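Local coordinates for putative cell filamentation protein (Bartonella quintana, PDB 4N67) that binds ADP through its Fic domain and, as a putative VirB-translocated Bartonella effector, probably transfers AMP from ATP to target proteins, at residues E186-T189 and Y190-E194; N200-P203 and M204-L207; G110-I113 and Q114-L117; M167-L170 and G171-A174. The protein carries 2 engineered substitutions. All blocks are in the same frame, centred on the assembly; numbering follows the deposited sequence. Where two conformers were deposited one is given.

Contact 1: E186-T189 and Y190-E194. With ADP (adenosine-5'-diphosphate), chain B.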
ATOM      1  N   GLU A 186       8.574  -7.150  10.896  1.00 30.46           N
ATOM      2  CA  GLU A 186       9.611  -8.032  10.399  1.00 32.26           C
ATOM      3  C   GLU A 186       9.005  -9.198   9.645  1.00 29.19           C
ATOM      4  O   GLU A 186       9.512  -9.595   8.608  1.00 28.60           O
ATOM      5  CB  GLU A 186      10.513  -8.541  11.537  1.00 35.77           C
ATOM      6  CG  GLU A 186      11.363  -7.463  12.217  1.00 39.52           C
ATOM      7  CD  GLU A 186      10.537  -6.425  12.978  1.00 42.03           C
ATOM      8  OE1 GLU A 186       9.559  -6.818  13.642  1.00 43.69           O
ATOM      9  OE2 GLU A 186      10.860  -5.212  12.921  1.00 45.75           O
ATOM     10  N   ARG A 187       7.916  -9.766  10.175  1.00 28.13           N
ATOM     11  CA  ARG A 187       7.258 -10.862   9.511  1.00 26.49           C
ATOM     12  C   ARG A 187       6.656 -10.423   8.165  1.00 23.14           C
ATOM     13  O   ARG A 187       6.714 -11.174   7.189  1.00 22.52           O
ATOM     14  CB  ARG A 187       6.142 -11.427  10.370  1.00 26.84           C
ATOM     15  CG  ARG A 187       5.571 -12.679   9.734  1.00 27.91           C
ATOM     16  CD  ARG A 187       4.666 -13.489  10.619  1.00 29.26           C
ATOM     17  NE  ARG A 187       4.105 -14.549   9.792  1.00 28.78           N
ATOM     18  CZ  ARG A 187       3.095 -15.323  10.129  1.00 28.80           C
ATOM     19  NH1 ARG A 187       2.516 -15.207  11.317  1.00 29.90           N
ATOM     20  NH2 ARG A 187       2.688 -16.233   9.271  1.00 29.53           N
ATOM     21  N   MET A 188       6.052  -9.248   8.150  1.00 23.23           N
ATOM     22  CA  MET A 188       5.510  -8.680   6.906  1.00 22.71           C
ATOM     23  C   MET A 188       6.627  -8.470   5.879  1.00 22.09           C
ATOM     24  O   MET A 188       6.512  -8.869   4.726  1.00 20.67           O
ATOM     25  CB  MET A 188       4.801  -7.354   7.203  1.00 22.95           C
ATOM     26  CG  MET A 188       4.191  -6.611   6.020  1.00 23.26           C
ATOM     27  SD  MET A 188       2.647  -7.335   5.459  1.00 25.29           S
ATOM     28  CE  MET A 188       3.287  -8.417   4.207  1.00 22.09           C
ATOM     29  N   THR A 189       7.716  -7.840   6.306  1.00 22.59           N
ATOM     30  CA  THR A 189       8.877  -7.656   5.439  1.00 22.45           C
ATOM     31  C   THR A 189       9.422  -8.961   4.886  1.00 22.60           C
ATOM     32  O   THR A 189       9.658  -9.082   3.680  1.00 22.85           O
ATOM     33  CB  THR A 189       9.969  -6.877   6.203  1.00 23.47           C
ATOM     34  OG1 THR A 189       9.396  -5.669   6.693  1.00 23.55           O
ATOM     35  CG2 THR A 189      11.138  -6.542   5.317  1.00 23.89           C
ATOM     36  N   TYR A 190       9.616  -9.957   5.759  1.00 22.55           N
ATOM     37  CA  TYR A 190      10.074 -11.260   5.347  1.00 24.15           C
ATOM     38  C   TYR A 190       9.168 -11.835   4.280  1.00 22.94           C
ATOM     39  O   TYR A 190       9.632 -12.322   3.255  1.00 23.20           O
ATOM     40  CB  TYR A 190      10.209 -12.228   6.551  1.00 26.81           C
ATOM     41  CG  TYR A 190      10.514 -13.661   6.139  1.00 29.49           C
ATOM     42  CD1 TYR A 190      11.793 -14.026   5.691  1.00 32.24           C
ATOM     43  CD2 TYR A 190       9.537 -14.650   6.182  1.00 31.01           C
ATOM     44  CE1 TYR A 190      12.066 -15.323   5.292  1.00 34.48           C
ATOM     45  CE2 TYR A 190       9.810 -15.949   5.785  1.00 33.39           C
ATOM     46  CZ  TYR A 190      11.077 -16.279   5.346  1.00 35.19           C
ATOM     47  OH  TYR A 190      11.350 -17.574   4.963  1.00 41.13           O
ATOM     48  N   ALA A 191       7.854 -11.805   4.515  1.00 21.54           N
ATOM     49  CA  ALA A 191       6.952 -12.400   3.558  1.00 20.80           C
ATOM     50  C   ALA A 191       7.014 -11.678   2.203  1.00 19.36           C
ATOM     51  O   ALA A 191       6.931 -12.325   1.158  1.00 19.79           O
ATOM     52  CB  ALA A 191       5.512 -12.379   4.091  1.00 20.52           C
ATOM     53  N   SER A 192       7.125 -10.359   2.248  1.00 19.05           N
ATOM     54  CA  SER A 192       7.236  -9.517   1.038  1.00 18.62           C
ATOM     55  C   SER A 192       8.515  -9.813   0.233  1.00 19.31           C
ATOM     56  O   SER A 192       8.479 -10.008  -0.977  1.00 18.65           O
ATOM     57  CB  SER A 192       7.206  -8.048   1.425  1.00 17.84           C
ATOM     58  OG  SER A 192       5.895  -7.622   1.833  1.00 18.56           O
ATOM     59  N   ILE A 193       9.623  -9.925   0.947  1.00 20.45           N
ATOM     60  CA  ILE A 193      10.897 -10.289   0.341  1.00 22.04           C
ATOM     61  C   ILE A 193      10.849 -11.671  -0.293  1.00 22.60           C
ATOM     62  O   ILE A 193      11.262 -11.861  -1.441  1.00 23.34           O
ATOM     63  CB  ILE A 193      12.008 -10.236   1.400  1.00 23.36           C
ATOM     64  CG1 ILE A 193      12.259  -8.797   1.837  1.00 23.42           C
ATOM     65  CG2 ILE A 193      13.292 -10.869   0.857  1.00 24.57           C
ATOM     66  CD1 ILE A 193      13.038  -8.671   3.127  1.00 24.22           C
ATOM     67  N   GLU A 194      10.362 -12.671   0.450  1.00 22.63           N
ATOM     68  CA  GLU A 194      10.262 -14.006  -0.102  1.00 24.39           C
ATOM     69  C   GLU A 194       9.483 -14.028  -1.403  1.00 23.69           C
ATOM     70  O   GLU A 194       9.895 -14.673  -2.374  1.00 24.06           O
ATOM     71  CB  GLU A 194       9.624 -14.964   0.911  1.00 26.03           C
ATOM     72  CG  GLU A 194      10.585 -15.474   1.984  1.00 28.11           C
ATOM     73  CD  GLU A 194      11.767 -16.202   1.380  1.00 30.08           C
ATOM     74  OE1 GLU A 194      11.559 -17.123   0.561  1.00 31.51           O
ATOM     75  OE2 GLU A 194      12.900 -15.800   1.687  1.00 32.93           O
TER
HETATM   76  PB  ADP B 301       7.524   2.680   1.678  1.00 25.53           P
HETATM   77  O1B ADP B 301       8.918   2.985   1.105  1.00 28.42           O
HETATM   78  O2B ADP B 301       6.530   2.557   0.576  1.00 22.47           O
HETATM   79  O3B ADP B 301       7.065   3.656   2.765  1.00 25.37           O
HETATM   80  PA  ADP B 301       7.101   0.161   3.136  1.00 28.49           P
HETATM   81  O1A ADP B 301       7.826  -0.224   4.435  1.00 32.23           O
HETATM   82  O2A ADP B 301       5.708   0.727   3.286  1.00 27.74           O
HETATM   83  O3A ADP B 301       7.986   1.285   2.331  1.00 29.46           O
HETATM   84  O5' ADP B 301       7.151  -1.106   2.180  1.00 27.55           O
HETATM   85  C5' ADP B 301       6.259  -1.249   1.069  1.00 25.96           C
HETATM   86  C4' ADP B 301       6.008  -2.738   0.857  1.00 26.56           C
HETATM   87  O4' ADP B 301       7.192  -3.351   0.309  1.00 27.49           O
HETATM   88  C3' ADP B 301       5.654  -3.476   2.145  1.00 25.72           C
HETATM   89  O3' ADP B 301       4.545  -4.371   1.927  1.00 24.64           O
HETATM   90  C2' ADP B 301       6.921  -4.246   2.465  1.00 26.11           C
HETATM   91  O2' ADP B 301       6.715  -5.449   3.217  1.00 27.07           O
HETATM   92  C1' ADP B 301       7.460  -4.531   1.093  1.00 27.55           C
HETATM   93  N9  ADP B 301       8.908  -4.814   1.035  1.00 27.94           N
HETATM   94  C8  ADP B 301       9.877  -4.483   1.912  1.00 29.57           C
HETATM   95  N7  ADP B 301      11.060  -4.927   1.424  1.00 30.36           N
HETATM   96  C5  ADP B 301      10.857  -5.532   0.247  1.00 30.15           C
HETATM   97  C6  ADP B 301      11.664  -6.216  -0.773  1.00 31.72           C
HETATM   98  N6  ADP B 301      13.014  -6.299  -0.568  1.00 33.77           N
HETATM   99  N1  ADP B 301      11.077  -6.710  -1.875  1.00 30.62           N
HETATM  100  C2  ADP B 301       9.730  -6.588  -2.041  1.00 30.37           C
HETATM  101  N3  ADP B 301       8.937  -5.980  -1.130  1.00 27.32           N
HETATM  102  C4  ADP B 301       9.421  -5.445  -0.011  1.00 27.43           C

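Contact 2: N200-P203 and M204-L207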
ATOM      1  N   ASN A 200       8.839 -16.947  -3.815  1.00 31.18           N
ATOM      2  CA  ASN A 200       8.298 -17.871  -2.834  1.00 30.14           C
ATOM      3  C   ASN A 200       7.033 -17.280  -2.225  1.00 28.98           C
ATOM      4  O   ASN A 200       7.118 -16.458  -1.311  1.00 26.98           O
ATOM      5  CB  ASN A 200       9.308 -18.159  -1.733  1.00 30.57           C
ATOM      6  CG  ASN A 200       8.737 -19.054  -0.658  1.00 30.84           C
ATOM      7  OD1 ASN A 200       7.706 -19.707  -0.858  1.00 30.21           O
ATOM      8  ND2 ASN A 200       9.381 -19.072   0.494  1.00 30.66           N
ATOM      9  N   PRO A 201       5.868 -17.721  -2.718  1.00 28.94           N
ATOM     10  CA  PRO A 201       4.598 -17.147  -2.285  1.00 28.02           C
ATOM     11  C   PRO A 201       4.063 -17.708  -0.970  1.00 27.97           C
ATOM     12  O   PRO A 201       3.069 -17.210  -0.468  1.00 26.94           O
ATOM     13  CB  PRO A 201       3.655 -17.526  -3.429  1.00 28.70           C
ATOM     14  CG  PRO A 201       4.188 -18.841  -3.902  1.00 30.09           C
ATOM     15  CD  PRO A 201       5.675 -18.671  -3.830  1.00 30.19           C
ATOM     16  N   GLU A 202       4.709 -18.726  -0.406  1.00 28.64           N
ATOM     17  CA  GLU A 202       4.160 -19.395   0.771  1.00 28.84           C
ATOM     18  C   GLU A 202       4.116 -18.548   2.049  1.00 26.42           C
ATOM     19  O   GLU A 202       3.105 -18.559   2.741  1.00 25.38           O
ATOM     20  CB  GLU A 202       4.895 -20.720   1.017  1.00 32.17           C
ATOM     21  CG  GLU A 202       4.655 -21.710  -0.103  1.00 35.21           C
ATOM     22  CD  GLU A 202       3.203 -22.097  -0.235  1.00 37.83           C
ATOM     23  OE1 GLU A 202       2.620 -21.873  -1.318  1.00 39.71           O
ATOM     24  OE2 GLU A 202       2.641 -22.614   0.755  1.00 42.51           O
ATOM     25  N   PRO A 203       5.184 -17.803   2.363  1.00 24.97           N
ATOM     26  CA  PRO A 203       5.131 -16.995   3.577  1.00 23.84           C
ATOM     27  C   PRO A 203       3.989 -15.986   3.589  1.00 22.67           C
ATOM     28  O   PRO A 203       3.388 -15.758   4.634  1.00 22.18           O
ATOM     29  CB  PRO A 203       6.511 -16.340   3.617  1.00 24.57           C
ATOM     30  CG  PRO A 203       7.378 -17.381   3.009  1.00 25.51           C
ATOM     31  CD  PRO A 203       6.570 -17.937   1.870  1.00 25.71           C
ATOM     32  N   MET A 204       3.689 -15.400   2.440  1.00 21.61           N
ATOM     33  CA  MET A 204       2.585 -14.431   2.388  1.00 20.24           C
ATOM     34  C   MET A 204       1.240 -15.111   2.606  1.00 20.69           C
ATOM     35  O   MET A 204       0.379 -14.533   3.281  1.00 19.60           O
ATOM     36  CB  MET A 204       2.568 -13.660   1.062  1.00 19.75           C
ATOM     37  CG  MET A 204       1.695 -12.407   1.085  1.00 18.93           C
ATOM     38  SD  MET A 204       2.290 -11.100   2.159  1.00 18.26           S
ATOM     39  CE  MET A 204       3.641 -10.491   1.154  1.00 18.38           C
ATOM     40  N   LYS A 205       1.061 -16.294   2.018  1.00 21.60           N
ATOM     41  CA  LYS A 205      -0.164 -17.065   2.234  1.00 22.59           C
ATOM     42  C   LYS A 205      -0.344 -17.377   3.720  1.00 22.64           C
ATOM     43  O   LYS A 205      -1.416 -17.175   4.276  1.00 21.58           O
ATOM     44  CB  LYS A 205      -0.131 -18.339   1.397  1.00 25.51           C
ATOM     45  CG  LYS A 205      -1.300 -19.279   1.648  1.00 28.18           C
ATOM     46  CD  LYS A 205      -1.108 -20.608   0.943  1.00 31.37           C
ATOM     47  CE  LYS A 205       0.008 -21.441   1.543  1.00 33.03           C
ATOM     48  NZ  LYS A 205      -0.403 -22.491   2.522  1.00 35.26           N
ATOM     49  N   ASP A 206       0.725 -17.807   4.378  1.00 23.57           N
ATOM     50  CA  ASP A 206       0.659 -18.162   5.791  1.00 24.51           C
ATOM     51  C   ASP A 206       0.323 -16.942   6.645  1.00 22.78           C
ATOM     52  O   ASP A 206      -0.401 -17.033   7.637  1.00 22.36           O
ATOM     53  CB  ASP A 206       1.994 -18.764   6.254  1.00 26.79           C
ATOM     54  CG  ASP A 206       2.275 -20.148   5.662  1.00 29.76           C
ATOM     55  OD1 ASP A 206       1.389 -20.762   5.029  1.00 32.35           O
ATOM     56  OD2 ASP A 206       3.419 -20.629   5.838  1.00 33.35           O
ATOM     57  N   LEU A 207       0.931 -15.812   6.289  1.00 21.22           N
ATOM     58  CA  LEU A 207       0.698 -14.550   6.957  1.00 19.99           C
ATOM     59  C   LEU A 207      -0.802 -14.201   6.907  1.00 19.12           C
ATOM     60  O   LEU A 207      -1.412 -13.920   7.931  1.00 18.80           O
ATOM     61  CB  LEU A 207       1.555 -13.449   6.297  1.00 19.81           C
ATOM     62  CG  LEU A 207       1.489 -12.074   6.967  1.00 19.41           C
ATOM     63  CD1 LEU A 207       2.782 -11.284   6.677  1.00 19.46           C
ATOM     64  CD2 LEU A 207       0.261 -11.285   6.559  1.00 19.09           C
TER
HETATM   65  O   HOH W   1       5.755 -14.854   0.486  1.00 33.87           O

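Contact 3: G110-I113 and Q114-L117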
ATOM      1  N   GLY A 110       8.008   2.805 -14.180  1.00 18.45           N
ATOM      2  CA  GLY A 110       7.258   3.755 -15.032  1.00 20.23           C
ATOM      3  C   GLY A 110       5.844   3.298 -15.286  1.00 20.79           C
ATOM      4  O   GLY A 110       5.096   3.101 -14.352  1.00 20.64           O
ATOM      5  N   SER A 111       5.481   3.148 -16.553  1.00 22.72           N
ATOM      6  CA  SER A 111       4.104   2.736 -16.921  1.00 23.09           C
ATOM      7  C   SER A 111       3.700   1.295 -16.518  1.00 22.17           C
ATOM      8  O   SER A 111       2.507   0.925 -16.555  1.00 21.11           O
ATOM      9  CB  SER A 111       3.858   2.980 -18.396  1.00 25.20           C
ATOM     10  OG  SER A 111       4.602   2.080 -19.195  1.00 26.14           O
ATOM     11  N   GLN A 112       4.669   0.462 -16.102  1.00 20.10           N
ATOM     12  CA  GLN A 112       4.324  -0.816 -15.492  1.00 19.31           C
ATOM     13  C   GLN A 112       3.410  -0.618 -14.279  1.00 17.15           C
ATOM     14  O   GLN A 112       2.628  -1.502 -13.938  1.00 17.00           O
ATOM     15  CB  GLN A 112       5.566  -1.560 -15.026  1.00 19.57           C
ATOM     16  CG  GLN A 112       6.376  -2.052 -16.191  1.00 21.04           C
ATOM     17  CD  GLN A 112       7.652  -2.743 -15.780  1.00 21.84           C
ATOM     18  OE1 GLN A 112       8.036  -2.744 -14.604  1.00 21.17           O
ATOM     19  NE2 GLN A 112       8.334  -3.341 -16.763  1.00 22.61           N
ATOM     20  N   ILE A 113       3.555   0.511 -13.600  1.00 16.63           N
ATOM     21  CA  ILE A 113       2.765   0.766 -12.388  1.00 15.70           C
ATOM     22  C   ILE A 113       1.305   0.785 -12.794  1.00 16.26           C
ATOM     23  O   ILE A 113       0.501   0.104 -12.194  1.00 15.31           O
ATOM     24  CB  ILE A 113       3.148   2.090 -11.709  1.00 15.55           C
ATOM     25  CG1 ILE A 113       4.594   2.034 -11.173  1.00 15.73           C
ATOM     26  CG2 ILE A 113       2.161   2.437 -10.603  1.00 15.51           C
ATOM     27  CD1 ILE A 113       5.087   3.379 -10.649  1.00 15.89           C
ATOM     28  N   GLN A 114       0.974   1.568 -13.809  1.00 18.02           N
ATOM     29  CA  GLN A 114      -0.438   1.655 -14.247  1.00 20.32           C
ATOM     30  C   GLN A 114      -0.943   0.331 -14.809  1.00 19.73           C
ATOM     31  O   GLN A 114      -2.089  -0.081 -14.524  1.00 19.63           O
ATOM     32  CB  GLN A 114      -0.608   2.740 -15.306  1.00 23.47           C
ATOM     33  CG  GLN A 114      -0.300   4.161 -14.844  1.00 26.54           C
ATOM     34  CD  GLN A 114      -0.942   4.542 -13.522  1.00 28.94           C
ATOM     35  OE1 GLN A 114      -2.119   4.243 -13.246  1.00 35.19           O
ATOM     36  NE2 GLN A 114      -0.171   5.216 -12.690  1.00 31.84           N
ATOM     37  N   ARG A 115      -0.102  -0.335 -15.592  1.00 19.63           N
ATOM     38  CA  ARG A 115      -0.478  -1.605 -16.209  1.00 19.95           C
ATOM     39  C   ARG A 115      -0.748  -2.675 -15.154  1.00 18.45           C
ATOM     40  O   ARG A 115      -1.714  -3.435 -15.257  1.00 18.48           O
ATOM     41  CB  ARG A 115       0.599  -2.089 -17.221  1.00 22.12           C
ATOM     42  CG  ARG A 115       0.569  -1.396 -18.577  1.00 24.88           C
ATOM     43  CD  ARG A 115       1.660  -1.904 -19.539  1.00 26.99           C
ATOM     44  NE  ARG A 115       2.807  -0.990 -19.517  1.00 29.26           N
ATOM     45  CZ  ARG A 115       4.084  -1.308 -19.307  1.00 30.45           C
ATOM     46  NH1 ARG A 115       4.989  -0.340 -19.277  1.00 31.57           N
ATOM     47  NH2 ARG A 115       4.469  -2.558 -19.122  1.00 30.42           N
ATOM     48  N   GLU A 116       0.111  -2.739 -14.135  1.00 16.76           N
ATOM     49  CA  GLU A 116      -0.104  -3.697 -13.064  1.00 16.46           C
ATOM     50  C   GLU A 116      -1.340  -3.391 -12.229  1.00 15.40           C
ATOM     51  O   GLU A 116      -2.029  -4.306 -11.820  1.00 15.32           O
ATOM     52  CB  GLU A 116       1.137  -3.826 -12.184  1.00 16.36           C
ATOM     53  CG  GLU A 116       2.297  -4.465 -12.946  1.00 17.43           C
ATOM     54  CD  GLU A 116       3.593  -4.558 -12.174  1.00 18.43           C
ATOM     55  OE1 GLU A 116       3.549  -4.588 -10.930  1.00 17.08           O
ATOM     56  OE2 GLU A 116       4.669  -4.651 -12.826  1.00 19.98           O
ATOM     57  N   LEU A 117      -1.605  -2.130 -11.940  1.00 15.49           N
ATOM     58  CA  LEU A 117      -2.811  -1.784 -11.191  1.00 15.32           C
ATOM     59  C   LEU A 117      -4.050  -2.101 -12.025  1.00 15.75           C
ATOM     60  O   LEU A 117      -5.036  -2.585 -11.461  1.00 16.16           O
ATOM     61  CB  LEU A 117      -2.811  -0.313 -10.795  1.00 15.17           C
ATOM     62  CG  LEU A 117      -1.734   0.030  -9.772  1.00 15.16           C
ATOM     63  CD1 LEU A 117      -1.709   1.515  -9.521  1.00 15.74           C
ATOM     64  CD2 LEU A 117      -1.912  -0.749  -8.475  1.00 15.36           C
TER

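Contact 4: M167-L170 and G171-A174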
ATOM      1  N   MET A 167      -6.251  -3.842   1.774  1.00 10.81           N
ATOM      2  CA  MET A 167      -6.615  -5.218   2.131  1.00 11.59           C
ATOM      3  C   MET A 167      -7.629  -5.297   3.238  1.00 11.80           C
ATOM      4  O   MET A 167      -8.549  -6.121   3.181  1.00 11.77           O
ATOM      5  CB  MET A 167      -5.393  -6.027   2.559  1.00 12.36           C
ATOM      6  CG  MET A 167      -4.329  -6.135   1.512  1.00 13.03           C
ATOM      7  SD  MET A 167      -4.867  -6.708  -0.097  1.00 13.75           S
ATOM      8  CE  MET A 167      -5.562  -8.316   0.289  1.00 14.14           C
ATOM      9  N   GLU A 168      -7.506  -4.435   4.243  1.00 11.71           N
ATOM     10  CA  GLU A 168      -8.497  -4.448   5.310  1.00 12.79           C
ATOM     11  C   GLU A 168      -9.897  -4.222   4.763  1.00 12.45           C
ATOM     12  O   GLU A 168     -10.848  -4.913   5.128  1.00 12.41           O
ATOM     13  CB  GLU A 168      -8.207  -3.372   6.353  1.00 13.69           C
ATOM     14  CG  GLU A 168      -6.970  -3.573   7.225  1.00 15.18           C
ATOM     15  CD  GLU A 168      -6.880  -2.547   8.366  1.00 16.73           C
ATOM     16  OE1 GLU A 168      -7.938  -2.142   8.879  1.00 18.67           O
ATOM     17  OE2 GLU A 168      -5.744  -2.182   8.705  1.00 20.02           O
ATOM     18  N   LYS A 169     -10.032  -3.266   3.847  0.60 12.40           N
ATOM     19  CA  LYS A 169     -11.337  -2.937   3.324  0.60 13.04           C
ATOM     20  C   LYS A 169     -11.841  -3.971   2.318  0.60 12.64           C
ATOM     21  O   LYS A 169     -13.026  -4.302   2.300  0.60 12.81           O
ATOM     22  CB  LYS A 169     -11.340  -1.524   2.734  0.60 13.61           C
ATOM     23  CG  LYS A 169     -11.261  -0.447   3.813  0.60 14.81           C
ATOM     24  CD  LYS A 169     -12.606  -0.261   4.523  0.60 16.12           C
ATOM     25  CE  LYS A 169     -12.454   0.352   5.907  0.60 17.38           C
ATOM     26  NZ  LYS A 169     -13.646   0.128   6.754  0.60 18.27           N
ATOM     27  N   LEU A 170     -10.941  -4.510   1.506  1.00 12.29           N
ATOM     28  CA  LEU A 170     -11.294  -5.608   0.601  1.00 12.72           C
ATOM     29  C   LEU A 170     -11.809  -6.804   1.410  1.00 13.27           C
ATOM     30  O   LEU A 170     -12.840  -7.405   1.095  1.00 13.47           O
ATOM     31  CB  LEU A 170     -10.077  -6.010  -0.220  1.00 12.62           C
ATOM     32  CG  LEU A 170     -10.274  -7.099  -1.270  1.00 13.24           C
ATOM     33  CD1 LEU A 170     -11.216  -6.662  -2.380  1.00 13.75           C
ATOM     34  CD2 LEU A 170      -8.916  -7.524  -1.829  1.00 13.41           C
ATOM     35  N   GLY A 171     -11.085  -7.151   2.468  1.00 13.44           N
ATOM     36  CA  GLY A 171     -11.514  -8.209   3.369  1.00 14.74           C
ATOM     37  C   GLY A 171     -12.900  -7.955   3.942  1.00 15.51           C
ATOM     38  O   GLY A 171     -13.782  -8.811   3.894  1.00 15.98           O
ATOM     39  N   GLN A 172     -13.087  -6.741   4.450  1.00 16.01           N
ATOM     40  CA  GLN A 172     -14.329  -6.357   5.085  1.00 17.67           C
ATOM     41  C   GLN A 172     -15.506  -6.534   4.145  1.00 18.18           C
ATOM     42  O   GLN A 172     -16.549  -7.087   4.528  1.00 19.53           O
ATOM     43  CB  GLN A 172     -14.257  -4.924   5.586  1.00 18.76           C
ATOM     44  CG  GLN A 172     -15.512  -4.440   6.310  1.00 21.46           C
ATOM     45  CD  GLN A 172     -15.419  -2.973   6.692  1.00 23.29           C
ATOM     46  OE1 GLN A 172     -14.382  -2.322   6.505  1.00 26.80           O
ATOM     47  NE2 GLN A 172     -16.513  -2.432   7.208  1.00 26.48           N
ATOM     48  N   ALA A 173     -15.332  -6.125   2.904  1.00 18.02           N
ATOM     49  CA  ALA A 173     -16.416  -6.265   1.956  1.00 19.18           C
ATOM     50  C   ALA A 173     -16.667  -7.735   1.561  1.00 20.50           C
ATOM     51  O   ALA A 173     -17.766  -8.060   1.089  1.00 22.51           O
ATOM     52  CB  ALA A 173     -16.161  -5.406   0.741  1.00 19.14           C
ATOM     53  N   ALA A 174     -15.678  -8.609   1.755  1.00 20.06           N
ATOM     54  CA  ALA A 174     -15.769 -10.045   1.416  1.00 21.02           C
ATOM     55  C   ALA A 174     -16.194 -10.876   2.601  1.00 22.16           C
ATOM     56  O   ALA A 174     -16.299 -12.108   2.445  1.00 23.57           O
ATOM     57  CB  ALA A 174     -14.444 -10.556   0.896  1.00 21.39           C
TER

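Contact 1: E186-T189 and Y190-E194
M188 and S192 meet one helical turn apart because M188 sends CG anti to its own backbone nitrogen (chi1 179°) and then bends twice, which swings CE back to 3.6 Å from S192 OG. The serine hydroxyl lies beside its own backbone nitrogen, anti to the carbonyl carbon (chi1 -73°), and points into the ADP pocket. This is i to i+4 side-chain pairing along helix 185-198, whose pocket-facing side is part of the nucleotide site of this Fic domain.

The ribose is gripped through that hydroxyl. ADP O2' donates to S192 OG over 2.7 Å, and OG is also hydrogen-bonded to D150, which itself binds the nucleotide; the serine thus joins a first-shell carboxylate to the sugar. M188 contributes more distantly, with M188 CG 3.9 Å from ADP O2', while its outer end packs on M204 and L207 of helix 202-211.

T189 and I193 form the neighbouring pair. The methyl CG2 of T189 crosses the isoleucine chain obliquely and comes 3.6 Å from I193 CD1, while T189 OG1 turns back to the carbonyl of K185. I193 also reaches the adenine, for its CG1 lies 3.5 Å from ADP N6. Away from the nucleotide, E194 CG sits over the rim of one face of the Y190 ring, and R187 forms a salt bridge with D210. Beneath these side chains runs regular helical bonding, in which I193 N donates to T189 O at 2.9 Å, almost straight at 168°.

Contact 2: N200-P203 and M204-L207
The flat carboxylate of E202 turns a single oxygen to K205: OE2 lies 3.0 Å from K205 CE and makes a salt bridge to NZ at 3.5 Å. A second flat group, the carboxylate of D206, has its CG against the backbone oxygen of E202, 3.4 Å away, and offers OD1 to the same ammonium, completing an E202-K205-D206 salt-bridge network. The third is the side-chain amide of N200, whose OD1 accepts from E202 N at 3.2 Å; the donor stands well above the amide's carbonyl plane, 53° out of it.

E202 and K205 run side by side in the same direction. The lysine leaves the backbone with CG anti to N (chi1 175°) and folds only near its end, which carries NZ to a place where both acids can reach it. Its positive charge would be expected to ease the repulsion between the two carboxylates; E209 adds a long, weak ion pair.

On the inner side, M204 is buried against A143, F146, T147 and D150 of helix 135-152 and S192 of helix 185-198, while P203 touches E194. A water accepts from M204 N at 2.9 Å and donates to N200 O, bridging the start of the turn. In the same turn K205 N makes a weak bond to P201 O. N200 OD1 accepting from E202 N forms an Asx turn, a capping bond of the kind common at helix N-termini, here leading into helix 202-211.

Contact 3: G110-I113 and Q114-L117
The backbone N-H groups of R115, E116 and L117 donate to the carbonyl oxygens of S111, Q112 and I113, the shortest bond being E116 N to Q112 O at 2.8 Å, just after G110 turns the chain with a positive phi of 54°. The hydroxyl of S111, set between its own backbone nitrogen and carbonyl carbon (chi1 70°), faces R115 NH1; the modelled hydrogen bond of 2.5 Å is very short, its exact length doubtful. R115 bends back along the helix, so that Q112 N lies 3.3 Å above one face of the guanidinium, near its rim. The Q112 amide stands almost perpendicular to that group, the planes 82° apart, and Q112 CG comes 3.5 Å from R115 NH2. Q112 OE1 accepts from V109 N, which probably helps orient the amide.

In these opening turns of helix 112-126 in the Fic domain, I113 and L117 are buried side by side, I113 CG2 4.1 Å from L117 CD1; I113 packs on R81 and P154, L117 on A59 and L62 of helix 59-70. S111 and R115 are exposed, whereas Q114 is hydrogen-bonded to D82 and R63. E116 stretches past Q112, CG 3.1 Å from Q112 O, and carries OE1 to H151 ND1.

Contact 4: M167-L170 and G171-A174
K169 NZ donates to Q172 OE1, meeting a lone pair of the amide oxygen in the carbonyl plane at a C=O...N angle of 137°. The same ammonium is hydrogen-bonded to the backbone oxygens of R49 and E51, so three acceptors surround it; the lysine has two conformers, so the 2.6 Å from K169 NZ to Q172 OE1 holds for one of them and its exact value is doubtful. The two side chains run alongside each other. Q172, with CG anti to its backbone nitrogen (chi1 -178°), extends straight to the lysine, whereas K169 bends at its second torsion to bring CD and CE within 3.4 Å of the same oxygen. One residue earlier, E168 forms a salt bridge with R49.

Along the backbone, G171 N donates to M167 O at 2.8 Å. The last turn tightens: A174 N is 2.9 Å from G171 O, with which it bonds, and bonds only weakly with L170 O.

The apolar residues pack into the domain. M167 rests on A142, V145 and F146 and A174 on F138; L170 meets F57 and L130, while Q172 and A173 touch P53. Helix 164-174 packs directly against helix 135-152, and the connection between the two carries the glycine-rich Fic motif characteristic of this family.

Along the chain the order is contact 3, contact 4, contact 1, contact 2, each on, or at the start of, its own helix: 112-126, 164-174, 185-198 and 202-211. Contacts 1 and 2 are neighbours, their centres 9 Å apart, and they touch where M188 packs on M204 and E194 O meets N200 N; contact 1 contributes to the ADP pocket, while M204 of contact 2 comes about 6 Å from ADP. Contacts 3 and 4 stand apart, about 19 to 24 Å from the others and 23 Å from each other between centres. Helix 135-152, which meets M204, M167 and, through D150 and H151, contacts 1 and 3, ties the nucleotide-binding helix to the rest of the Fic domain.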